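Beta-glucuronidase (uncultured Clostridium sp., PDB 6U7J) hydrolyses beta-glucuronides, releasing glucuronic acid, and is probably one of the gut bacterial enzymes that reactivate estrogens. Local coordinates at residues Phe30-Tyr35 with Gln68-His73; Asp72-Val77 with Gly144-Trp149; Glu481-Ser486 with Glu533-Ala538. One frame throughout, in Å; residues are numbered along the deposited sequence.

Interaction 1 (Phe30-Tyr35 with Gln68-His73); sequences FKRDNY and QELRDH
Arg32 and Leu70 mark the closest backbone approach of 30-35 and 68-73, their CA atoms 7.5 Å apart. Residues 30-32 are the end of strand 20-32, and the chain then turns into a loop. The second segment is the short helix 68-71, which Asp72 and His73 leave toward strand 76-85. No hydrogen bond joins the two segments; side chains carry the contact.

Arg32 is the centre of it. Its first torsion sets CG between the backbone N and carbonyl carbon (chi1 78°), and the chain then runs extended to NE between Glu69 and His73. CD lies 3.5 Å from ND1 of His73. CB of Arg32 sits over one face of the His73 ring in a CH-pi contact, 4.3 Å from the centroid. The guanidinium rests with one face on CB of Glu69. Its NH2 also makes a long salt bridge to OE2 of Glu69, at 3.6 Å. The two charged planes are 59° apart, so this is a loose pairing and not a flat two-pronged grip.

The His73 ring also reaches the loop backbone, with CE1 3.4 Å from O of Asp33, while its NE2 has Trp76 as polar partner. Next to Arg32, the Phe30-Leu70 contact is apolar. CD1 of Leu70 meets the Phe30 ring at its edge, 3.8 Å from CE1.

From the same helix, NH1 of Arg71 donates a hydrogen bond to the backbone O of Glu520 of the second subunit. Helix 68-71 thus packs against the end of a sheet strand in the sugar-binding domain of this family 2 glycosyl hydrolase. Phe30 also packs on Ile53 and Met55 of strand 53-57 and on Val77 of strand 76-85.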
# COMPACT_ATOMS: atom_id res chain seq x y z
N PHE B 30 -24.81 18.77 -18.51
CA PHE B 30 -24.79 19.02 -17.08
C PHE B 30 -24.13 20.36 -16.79
O PHE B 30 -23.14 20.73 -17.42
CB PHE B 30 -24.04 17.88 -16.38
CG PHE B 30 -23.84 18.06 -14.90
CD1 PHE B 30 -22.84 18.90 -14.40
CD2 PHE B 30 -24.58 17.29 -13.99
CE1 PHE B 30 -22.63 19.02 -13.03
CE2 PHE B 30 -24.37 17.39 -12.63
CZ PHE B 30 -23.39 18.26 -12.14
N LYS B 31 -24.67 21.05 -15.79
CA LYS B 31 -24.12 22.31 -15.32
C LYS B 31 -24.54 22.47 -13.87
O LYS B 31 -25.67 22.11 -13.50
CB LYS B 31 -24.64 23.48 -16.16
CG LYS B 31 -24.05 24.82 -15.78
CD LYS B 31 -24.19 25.85 -16.91
CE LYS B 31 -25.61 26.27 -17.10
NZ LYS B 31 -25.69 27.42 -18.07
N ARG B 32 -23.65 23.02 -13.05
CA ARG B 32 -24.01 23.33 -11.68
C ARG B 32 -24.37 24.80 -11.53
O ARG B 32 -23.97 25.65 -12.33
CB ARG B 32 -22.87 22.96 -10.73
CG ARG B 32 -21.75 23.93 -10.71
CD ARG B 32 -20.86 23.70 -9.48
NE ARG B 32 -19.52 24.18 -9.75
CZ ARG B 32 -19.05 25.36 -9.36
NH1 ARG B 32 -19.81 26.17 -8.65
NH2 ARG B 32 -17.80 25.71 -9.67
N ASP B 33 -25.14 25.10 -10.49
CA ASP B 33 -25.36 26.49 -10.09
C ASP B 33 -24.06 27.13 -9.63
O ASP B 33 -23.27 26.51 -8.89
CB ASP B 33 -26.37 26.56 -8.94
CG ASP B 33 -27.83 26.51 -9.40
OD1 ASP B 33 -28.08 26.63 -10.62
OD2 ASP B 33 -28.71 26.36 -8.53
N ASN B 34 -23.83 28.38 -10.04
CA ASN B 34 -22.71 29.17 -9.51
C ASN B 34 -23.09 29.98 -8.28
O ASN B 34 -22.20 30.48 -7.60
CB ASN B 34 -22.13 30.10 -10.59
CG ASN B 34 -21.65 29.34 -11.82
OD1 ASN B 34 -22.21 29.48 -12.91
ND2 ASN B 34 -20.61 28.53 -11.66
N TYR B 35 -24.37 30.15 -7.99
CA TYR B 35 -24.80 30.66 -6.69
C TYR B 35 -26.11 29.96 -6.36
O TYR B 35 -26.70 29.30 -7.21
CB TYR B 35 -24.93 32.20 -6.69
CG TYR B 35 -25.93 32.74 -7.69
CD1 TYR B 35 -27.29 32.79 -7.39
CD2 TYR B 35 -25.52 33.20 -8.94
CE1 TYR B 35 -28.21 33.29 -8.30
CE2 TYR B 35 -26.44 33.70 -9.86
CZ TYR B 35 -27.78 33.74 -9.53
OH TYR B 35 -28.69 34.22 -10.45
N GLN B 68 -12.65 20.18 -7.55
CA GLN B 68 -13.07 20.11 -6.16
C GLN B 68 -14.40 20.84 -5.92
O GLN B 68 -15.22 20.40 -5.10
CB GLN B 68 -11.96 20.67 -5.27
CG GLN B 68 -12.34 20.89 -3.82
CD GLN B 68 -12.84 22.31 -3.57
OE1 GLN B 68 -12.34 23.27 -4.17
NE2 GLN B 68 -13.85 22.44 -2.70
N GLU B 69 -14.63 21.95 -6.62
CA GLU B 69 -15.86 22.71 -6.39
C GLU B 69 -17.10 21.92 -6.76
O GLU B 69 -18.14 22.04 -6.10
CB GLU B 69 -15.82 24.03 -7.16
CG GLU B 69 -14.94 25.06 -6.50
CD GLU B 69 -14.25 25.95 -7.50
OE1 GLU B 69 -13.08 25.65 -7.85
OE2 GLU B 69 -14.88 26.94 -7.95
N LEU B 70 -17.03 21.10 -7.81
CA LEU B 70 -18.17 20.25 -8.12
C LEU B 70 -18.31 19.11 -7.11
O LEU B 70 -19.41 18.80 -6.66
CB LEU B 70 -18.05 19.74 -9.55
CG LEU B 70 -19.25 18.88 -10.00
CD1 LEU B 70 -20.55 19.67 -9.87
CD2 LEU B 70 -19.07 18.35 -11.42
N ARG B 71 -17.19 18.48 -6.72
CA ARG B 71 -17.25 17.43 -5.71
C ARG B 71 -17.93 17.92 -4.43
O ARG B 71 -18.78 17.22 -3.87
CB ARG B 71 -15.85 16.89 -5.40
CG ARG B 71 -15.82 15.70 -4.40
CD ARG B 71 -14.39 15.48 -3.80
NE ARG B 71 -13.99 16.60 -2.93
CZ ARG B 71 -12.74 16.94 -2.60
NH1 ARG B 71 -11.69 16.25 -3.06
NH2 ARG B 71 -12.53 17.98 -1.80
N ASP B 72 -17.60 19.12 -3.97
CA ASP B 72 -18.08 19.67 -2.71
C ASP B 72 -19.30 20.58 -2.86
O ASP B 72 -19.63 21.31 -1.92
CB ASP B 72 -16.96 20.44 -2.02
CG ASP B 72 -15.73 19.57 -1.73
OD1 ASP B 72 -15.84 18.32 -1.70
OD2 ASP B 72 -14.65 20.16 -1.50
N HIS B 73 -19.96 20.56 -4.02
CA HIS B 73 -21.05 21.49 -4.31
C HIS B 73 -22.20 21.37 -3.30
O HIS B 73 -22.64 20.27 -2.94
CB HIS B 73 -21.56 21.22 -5.73
CG HIS B 73 -22.72 22.08 -6.15
ND1 HIS B 73 -22.59 23.42 -6.44
CD2 HIS B 73 -24.02 21.77 -6.37
CE1 HIS B 73 -23.77 23.90 -6.81
NE2 HIS B 73 -24.65 22.92 -6.77

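Interaction 2 (Asp72-Val77 with Gly144-Trp149); sequences DHVGWV and GNILEW
Asn145 bonds to the backbone of His73 and Gly75 with both ends of its side-chain amide. OD1 accepts from N of Gly75 at 3.0 Å, and the bond is nearly straight (172°). ND2 donates to O of His73 at 2.9 Å, arriving from above the carbonyl plane. The Asn145 backbone adds a third bond, from its N to O of Gly75. The setting is the antiparallel sheet of the sugar-binding domain, at the ends of two neighbouring inner strands, where 76-85 begins and 135-144 ends. Trp76 and Gly144 form an antiparallel non-hydrogen-bonded pair there, with CA atoms 4.2 Å apart. Asn145 takes over just past this pair and ties down the loop that leads into the strand.

A chi1 of 66° folds the Asn145 amide back over its own backbone, and it lies beside residues 73-75. The bonds fix its rotation, since its oxygen faces an N-H and its nitrogen a carbonyl. NE2 of His73 donates to O of Trp76, which closes the turn within 72-77.

Apolar contacts lie next to these bonds. CD1 of Ile146 lies 3.8 Å from CA of Gly75, and CG1 of Ile146 touches CG1 of Val74. Gly75 has a positive phi of 127°, and a CB there would press on the preceding carbonyl oxygen. Gly144 makes room for the indole of Trp76, whose other neighbours include Phe40, met edge-to-face. With no side chain on Gly144, the ring lies directly on the strand: CA of Gly144 sits over one face of the indole in a CH-pi contact, 3.6 Å from the centroid of the six-membered ring.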
# COMPACT_ATOMS: atom_id res chain seq x y z
N ASP B 72 -17.60 19.12 -3.97
CA ASP B 72 -18.08 19.67 -2.71
C ASP B 72 -19.30 20.58 -2.86
O ASP B 72 -19.63 21.31 -1.92
CB ASP B 72 -16.96 20.44 -2.02
CG ASP B 72 -15.73 19.57 -1.73
OD1 ASP B 72 -15.84 18.32 -1.70
OD2 ASP B 72 -14.65 20.16 -1.50
N HIS B 73 -19.96 20.56 -4.02
CA HIS B 73 -21.05 21.49 -4.31
C HIS B 73 -22.20 21.37 -3.30
O HIS B 73 -22.64 20.27 -2.94
CB HIS B 73 -21.56 21.22 -5.73
CG HIS B 73 -22.72 22.08 -6.15
ND1 HIS B 73 -22.59 23.42 -6.44
CD2 HIS B 73 -24.02 21.77 -6.37
CE1 HIS B 73 -23.77 23.90 -6.81
NE2 HIS B 73 -24.65 22.92 -6.77
N VAL B 74 -22.69 22.52 -2.83
CA VAL B 74 -23.89 22.59 -2.00
C VAL B 74 -24.97 23.31 -2.80
O VAL B 74 -24.79 24.46 -3.22
CB VAL B 74 -23.61 23.30 -0.67
CG1 VAL B 74 -24.93 23.56 0.06
CG2 VAL B 74 -22.68 22.45 0.20
N GLY B 75 -26.10 22.64 -3.01
CA GLY B 75 -27.20 23.24 -3.74
C GLY B 75 -27.72 22.43 -4.92
O GLY B 75 -27.91 21.21 -4.81
N TRP B 76 -27.93 23.09 -6.06
CA TRP B 76 -28.62 22.49 -7.20
C TRP B 76 -27.69 22.37 -8.40
O TRP B 76 -26.81 23.21 -8.62
CB TRP B 76 -29.85 23.32 -7.60
CG TRP B 76 -30.93 23.29 -6.57
CD1 TRP B 76 -31.03 24.07 -5.45
CD2 TRP B 76 -32.06 22.41 -6.54
NE1 TRP B 76 -32.15 23.72 -4.73
CE2 TRP B 76 -32.80 22.71 -5.38
CE3 TRP B 76 -32.51 21.39 -7.38
CZ2 TRP B 76 -33.98 22.03 -5.04
CZ3 TRP B 76 -33.67 20.71 -7.04
CH2 TRP B 76 -34.39 21.04 -5.88
N VAL B 77 -27.92 21.33 -9.19
CA VAL B 77 -27.29 21.16 -10.49
C VAL B 77 -28.37 20.86 -11.51
O VAL B 77 -29.52 20.57 -11.17
CB VAL B 77 -26.22 20.04 -10.47
CG1 VAL B 77 -25.17 20.33 -9.40
CG2 VAL B 77 -26.87 18.66 -10.22
N GLY B 144 -31.09 18.63 -6.52
CA GLY B 144 -30.65 19.37 -5.34
C GLY B 144 -30.22 18.44 -4.23
O GLY B 144 -30.87 17.40 -4.01
N ASN B 145 -29.16 18.81 -3.51
CA ASN B 145 -28.57 17.91 -2.52
C ASN B 145 -28.68 18.41 -1.08
O ASN B 145 -28.05 17.83 -0.18
CB ASN B 145 -27.10 17.63 -2.85
CG ASN B 145 -26.23 18.86 -2.74
OD1 ASN B 145 -26.59 19.86 -2.11
ND2 ASN B 145 -25.06 18.80 -3.37
N ILE B 146 -29.44 19.45 -0.84
CA ILE B 146 -29.52 20.04 0.49
C ILE B 146 -30.42 19.19 1.38
O ILE B 146 -31.50 18.74 0.97
CB ILE B 146 -30.00 21.49 0.39
CG1 ILE B 146 -28.89 22.32 -0.25
CG2 ILE B 146 -30.38 22.04 1.76
CD1 ILE B 146 -29.30 23.70 -0.60
N LEU B 147 -29.98 18.94 2.61
CA LEU B 147 -30.77 18.18 3.57
C LEU B 147 -31.11 19.09 4.74
O LEU B 147 -30.26 19.82 5.24
CB LEU B 147 -30.02 16.94 4.06
CG LEU B 147 -29.77 15.84 3.03
CD1 LEU B 147 -28.86 14.78 3.64
CD2 LEU B 147 -31.10 15.22 2.51
N GLU B 148 -32.37 19.04 5.15
CA GLU B 148 -32.88 19.82 6.27
C GLU B 148 -33.46 18.87 7.32
O GLU B 148 -33.43 17.65 7.16
CB GLU B 148 -33.94 20.83 5.81
CG GLU B 148 -33.41 21.92 4.91
CD GLU B 148 -32.73 23.04 5.66
OE1 GLU B 148 -32.20 22.80 6.78
OE2 GLU B 148 -32.73 24.18 5.14
N TRP B 149 -33.98 19.46 8.40
CA TRP B 149 -34.48 18.68 9.52
C TRP B 149 -35.70 17.85 9.18
O TRP B 149 -36.02 16.92 9.93
CB TRP B 149 -34.81 19.59 10.70
CG TRP B 149 -33.59 20.17 11.35
CD1 TRP B 149 -33.18 21.47 11.33
CD2 TRP B 149 -32.61 19.46 12.13
NE1 TRP B 149 -32.01 21.61 12.04
CE2 TRP B 149 -31.64 20.39 12.54
CE3 TRP B 149 -32.48 18.12 12.51
CZ2 TRP B 149 -30.54 20.03 13.32
CZ3 TRP B 149 -31.38 17.76 13.29
CH2 TRP B 149 -30.43 18.72 13.69

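Interaction 3 (Glu481-Ser486 with Glu533-Ala538); sequences ERIYPS and EENNKA
Two outer helices of the TIM barrel domain, 480-498 and 525-540, pack side by side through Tyr484, Ile483 and their partners. The short segments run nearly parallel, at 24°, with axes 7.7 Å apart. Pro485 has no N-H to give, and the first helix is kinked there.

Tyr484 is the main contact residue. CE of Lys537 lies over one face of its ring, and the lysine chain bends there at its third and fourth torsions. NZ of Lys537 stands 4.3 Å from the ring centroid, 17° off the normal, in a cation-pi contact. CA of Ala538 meets the ring at its edge. CB of Ala538 also packs 3.6 Å from O of Tyr484. The Tyr484 hydroxyl is hydrogen-bonded to OE1 of Glu541, just past the end of helix 525-540.

Ile483 packs one residue before the tyrosine. Its CG2 lies 3.7 Å from CB of Glu534 and also meets the amide of Asn535.

No direct hydrogen bond joins 481-486 to 533-538. A water bridges them instead: it accepts from N of Tyr484 at 2.9 Å and donates to OE1 of Glu534 at 2.6 Å. OE2 of Glu534 pairs with Arg530 on its own helix.

The joint is mixed in chemistry. Ile483 on Glu534 and Asn535, and Ala538 on Tyr484, are two separate packing spots. The lysine charge lies over the aromatic face, and the carboxylate meets the backbone N only through water.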
# COMPACT_ATOMS: atom_id res chain seq x y z
N GLU B 481 -9.11 -7.94 25.09
CA GLU B 481 -9.57 -8.79 26.18
C GLU B 481 -10.89 -8.31 26.79
O GLU B 481 -11.58 -9.10 27.44
CB GLU B 481 -8.49 -8.88 27.27
CG GLU B 481 -8.02 -7.51 27.82
CD GLU B 481 -7.14 -6.70 26.83
OE1 GLU B 481 -6.65 -7.28 25.82
OE2 GLU B 481 -6.94 -5.49 27.07
N ARG B 482 -11.26 -7.04 26.58
CA ARG B 482 -12.51 -6.49 27.09
C ARG B 482 -13.69 -6.64 26.14
O ARG B 482 -14.83 -6.37 26.54
CB ARG B 482 -12.32 -4.99 27.43
CG ARG B 482 -11.25 -4.70 28.47
CD ARG B 482 -11.50 -5.47 29.77
NE ARG B 482 -10.66 -6.67 29.92
CZ ARG B 482 -11.09 -7.83 30.42
NH1 ARG B 482 -12.34 -7.96 30.84
NH2 ARG B 482 -10.25 -8.87 30.51
N ILE B 483 -13.46 -7.08 24.90
CA ILE B 483 -14.53 -7.14 23.90
C ILE B 483 -15.59 -8.16 24.31
O ILE B 483 -16.77 -7.84 24.46
CB ILE B 483 -13.98 -7.47 22.51
CG1 ILE B 483 -12.98 -6.40 22.04
CG2 ILE B 483 -15.13 -7.62 21.49
CD1 ILE B 483 -12.34 -6.76 20.72
N TYR B 484 -15.18 -9.42 24.46
CA TYR B 484 -16.13 -10.48 24.78
C TYR B 484 -16.93 -10.18 26.04
O TYR B 484 -18.17 -10.29 25.99
CB TYR B 484 -15.39 -11.82 24.88
CG TYR B 484 -16.07 -12.82 25.79
CD1 TYR B 484 -17.28 -13.40 25.42
CD2 TYR B 484 -15.50 -13.18 27.01
CE1 TYR B 484 -17.91 -14.31 26.24
CE2 TYR B 484 -16.12 -14.10 27.84
CZ TYR B 484 -17.33 -14.66 27.45
OH TYR B 484 -17.98 -15.57 28.25
N PRO B 485 -16.33 -9.80 27.18
CA PRO B 485 -17.17 -9.46 28.35
C PRO B 485 -18.12 -8.31 28.09
O PRO B 485 -19.29 -8.38 28.50
CB PRO B 485 -16.13 -9.09 29.42
CG PRO B 485 -14.90 -9.74 28.99
CD PRO B 485 -14.90 -9.72 27.50
N SER B 486 -17.65 -7.24 27.44
CA SER B 486 -18.50 -6.08 27.25
C SER B 486 -19.72 -6.40 26.41
O SER B 486 -20.83 -5.94 26.70
CB SER B 486 -17.71 -4.93 26.62
OG SER B 486 -16.69 -4.51 27.49
N GLU B 533 -13.76 -11.90 16.01
CA GLU B 533 -13.78 -13.16 16.77
C GLU B 533 -14.33 -12.98 18.19
O GLU B 533 -15.15 -13.77 18.66
CB GLU B 533 -12.38 -13.74 16.87
CG GLU B 533 -11.95 -14.55 15.71
CD GLU B 533 -10.46 -14.85 15.80
OE1 GLU B 533 -9.81 -14.50 16.83
OE2 GLU B 533 -9.93 -15.45 14.84
N GLU B 534 -13.81 -11.98 18.90
CA GLU B 534 -14.18 -11.79 20.29
C GLU B 534 -15.64 -11.39 20.41
O GLU B 534 -16.36 -11.87 21.30
CB GLU B 534 -13.27 -10.75 20.94
CG GLU B 534 -11.84 -11.23 21.16
CD GLU B 534 -11.81 -12.53 21.93
OE1 GLU B 534 -12.36 -12.56 23.05
OE2 GLU B 534 -11.26 -13.53 21.42
N ASN B 535 -16.12 -10.51 19.53
CA ASN B 535 -17.54 -10.19 19.52
C ASN B 535 -18.36 -11.44 19.24
O ASN B 535 -19.35 -11.71 19.92
CB ASN B 535 -17.84 -9.08 18.51
CG ASN B 535 -17.49 -7.71 19.04
OD1 ASN B 535 -18.08 -7.24 20.02
ND2 ASN B 535 -16.50 -7.05 18.43
N ASN B 536 -17.92 -12.25 18.27
CA ASN B 536 -18.66 -13.46 17.93
C ASN B 536 -18.73 -14.42 19.11
O ASN B 536 -19.75 -15.10 19.30
CB ASN B 536 -18.01 -14.13 16.72
CG ASN B 536 -18.37 -13.45 15.42
OD1 ASN B 536 -19.23 -12.58 15.39
ND2 ASN B 536 -17.70 -13.83 14.33
N LYS B 537 -17.66 -14.47 19.91
CA LYS B 537 -17.66 -15.31 21.10
C LYS B 537 -18.79 -14.91 22.04
O LYS B 537 -19.47 -15.77 22.61
CB LYS B 537 -16.32 -15.20 21.81
CG LYS B 537 -16.10 -16.23 22.89
CD LYS B 537 -14.81 -15.97 23.63
CE LYS B 537 -15.03 -16.07 25.14
NZ LYS B 537 -14.05 -16.98 25.80
N ALA B 538 -19.01 -13.60 22.21
CA ALA B 538 -20.07 -13.12 23.08
C ALA B 538 -21.44 -13.61 22.60
O ALA B 538 -22.23 -14.15 23.38
CB ALA B 538 -20.04 -11.60 23.16
O HOH W 1 -12.45 -10.32 24.42

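How the interactions relate
Interactions 1 and 2 belong to the sugar-binding domain and are directly continuous. They share Asp72 and His73, and a probable hydrogen bond links Asp33 to Trp76. Together they fix the link from helix 68-71 to strand 76-85, first against strand 20-32 and then against the end of strand 135-144. All three contacts are partly buried. Interaction 3 stands apart in the TIM barrel domain, its centre about 46 Å from that of interaction 1 and about 41 Å from that of interaction 2. Interaction 2 alone relies on direct hydrogen bonds between its segments. Interactions 1 and 3 are side-chain joints: an arginine CB lies over a histidine in 1, a lysine's charged end over a tyrosine in 3.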